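SAS-6 (Leishmania major, PDB 4CKM) probably assembles, through its N-terminal head domain studied here, into the ring at the centre of the cartwheel that helps template centrioles and basal bodies. Local coordinates at residues A[45-49]-A[58-63]. Sequence-based numbering, arbitrary orientation.
Sequences VMVST and VRPLGV
Val45 and Leu61 exchange two backbone hydrogen bonds, and two residues along Val47 and Arg59 do the same, so 45-49 and 58-63 run as antiparallel neighbours in the hairpin of strands 39-50 and 57-70. The straightest of the four bonds is Leu61 N to Val45 O, 2.7 Å with 173° at the hydrogen. Between these hydrogen-bonded pairs sits Met46 opposite Pro60, a non-hydrogen-bonded pair, where proline's missing N-H costs the pairing with 45-49 nothing; Pro60 still offers its CA-H to Val45 O at 3.3 Å. The short segments cross at 124°, a strong twist.

Apolar packing differs between the two faces. On the buried face, with Val45, Val47 and Leu61, Leu61 lays CD1 against the flank of Val47, 3.6 Å from its CB, the two side chains crossing at about a right angle. CG2 of Thr49 meets the same CD1 at 4.0 Å. Further along, Val45 CG2 touches Val63 CG1 at 4.1 Å; Val45 packs on Ala130 and Val63 on Leu126, both of helix 117-130. The face of Met46, Ser48, Val58 and Pro60 is thinner: Met46, bent at chi2 (-63°), folds its thioether over the proline, SD to Pro60 CB 4.1 Å, while Val58 CG2 rests on Ser48 CB.

The polar end belongs to Arg59. Its guanidinium presents an edge to Thr49, with NH1 2.9 Å from OG1, while NH2 forms a salt bridge with Asp85. The same Thr49 oxygen is hydrogen-bonded to the carbonyl of Gln57.

The chemistry implies a two-faced hairpin in the SAS-6 head domain: Val45 and Val63 lie against helix 117-130 while Leu61 packs on Leu83 and Phe91 of other strands, Arg59 ties the border to strand 76-85 by charge, and Met46, Val58 and Pro60 remain exposed on the other face.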
loop_
_atom_site.group_PDB
_atom_site.type_symbol
_atom_site.label_atom_id
_atom_site.label_comp_id
_atom_site.label_asym_id
_atom_site.label_seq_id
_atom_site.Cartn_x
_atom_site.Cartn_y
_atom_site.Cartn_z
ATOM N N VAL A 45 21.295 0.379 7.966
ATOM C CA VAL A 45 20.594 0.168 6.705
ATOM C C VAL A 45 20.571 1.466 5.958
ATOM O O VAL A 45 20.567 2.531 6.571
ATOM C CB VAL A 45 19.133 -0.296 6.894
ATOM C CG1 VAL A 45 19.090 -1.732 7.321
ATOM C CG2 VAL A 45 18.421 0.568 7.927
ATOM N N MET A 46 20.552 1.370 4.633
ATOM C CA MET A 46 20.390 2.551 3.798
ATOM C C MET A 46 18.908 2.928 3.765
ATOM O O MET A 46 18.042 2.077 3.539
ATOM C CB MET A 46 20.884 2.273 2.374
ATOM C CG MET A 46 22.370 2.004 2.284
ATOM S SD MET A 46 23.268 3.456 2.815
ATOM C CE MET A 46 24.918 2.771 2.918
ATOM N N VAL A 47 18.633 4.213 3.936
ATOM C CA VAL A 47 17.275 4.717 3.919
ATOM C C VAL A 47 17.214 5.965 3.073
ATOM O O VAL A 47 18.037 6.855 3.219
ATOM C CB VAL A 47 16.794 5.016 5.359
ATOM C CG1 VAL A 47 15.313 5.396 5.385
ATOM C CG2 VAL A 47 17.033 3.803 6.262
ATOM N N SER A 48 16.222 6.041 2.193
ATOM C CA SER A 48 15.880 7.322 1.565
ATOM C C SER A 48 15.067 8.156 2.556
ATOM O O SER A 48 13.947 7.790 2.909
ATOM C CB SER A 48 15.106 7.127 0.254
ATOM O OG SER A 48 14.717 8.387 -0.276
ATOM N N THR A 49 15.659 9.248 3.025
ATOM C CA THR A 49 15.024 10.166 3.967
ATOM C C THR A 49 14.631 11.475 3.303
ATOM O O THR A 49 15.375 12.012 2.474
ATOM C CB THR A 49 15.983 10.561 5.099
ATOM O OG1 THR A 49 17.181 11.102 4.531
ATOM C CG2 THR A 49 16.355 9.375 5.915
ATOM N N VAL A 58 19.743 9.429 0.318
ATOM C CA VAL A 58 19.888 8.066 0.779
ATOM C C VAL A 58 21.105 8.010 1.680
ATOM O O VAL A 58 22.187 8.442 1.300
ATOM C CB VAL A 58 20.023 7.095 -0.406
ATOM C CG1 VAL A 58 20.515 5.739 0.049
ATOM C CG2 VAL A 58 18.680 6.952 -1.126
ATOM N N ARG A 59 20.913 7.497 2.886
ATOM C CA ARG A 59 21.929 7.558 3.907
ATOM C C ARG A 59 21.831 6.395 4.888
ATOM O O ARG A 59 20.777 5.805 5.053
ATOM C CB ARG A 59 21.828 8.890 4.630
ATOM C CG ARG A 59 20.754 8.948 5.687
ATOM C CD ARG A 59 20.238 10.353 5.858
ATOM N NE ARG A 59 20.140 10.746 7.250
ATOM C CZ ARG A 59 19.262 11.622 7.739
ATOM N NH1 ARG A 59 18.328 12.187 6.979
ATOM N NH2 ARG A 59 19.291 11.901 9.028
ATOM N N PRO A 60 22.941 6.046 5.534
ATOM C CA PRO A 60 22.899 4.897 6.434
ATOM C C PRO A 60 22.274 5.272 7.770
ATOM O O PRO A 60 22.637 6.287 8.353
ATOM C CB PRO A 60 24.373 4.503 6.582
ATOM C CG PRO A 60 25.151 5.748 6.295
ATOM C CD PRO A 60 24.275 6.681 5.490
ATOM N N LEU A 61 21.306 4.481 8.225
ATOM C CA LEU A 61 20.681 4.715 9.522
ATOM C C LEU A 61 20.822 3.496 10.395
ATOM O O LEU A 61 20.843 2.359 9.916
ATOM C CB LEU A 61 19.192 5.077 9.373
ATOM C CG LEU A 61 18.831 6.418 8.720
ATOM C CD1 LEU A 61 17.317 6.603 8.602
ATOM C CD2 LEU A 61 19.442 7.595 9.478
ATOM N N GLY A 62 20.930 3.732 11.690
ATOM C CA GLY A 62 20.875 2.634 12.651
ATOM C C GLY A 62 19.421 2.192 12.824
ATOM O O GLY A 62 18.506 3.014 12.951
ATOM N N VAL A 63 19.201 0.897 12.836
ATOM C CA VAL A 63 17.901 0.403 13.127
ATOM C C VAL A 63 18.003 -0.615 14.239
ATOM O O VAL A 63 18.936 -1.429 14.265
ATOM C CB VAL A 63 17.227 -0.188 11.882
ATOM C CG1 VAL A 63 17.879 -1.484 11.462
ATOM C CG2 VAL A 63 15.755 -0.426 12.156
#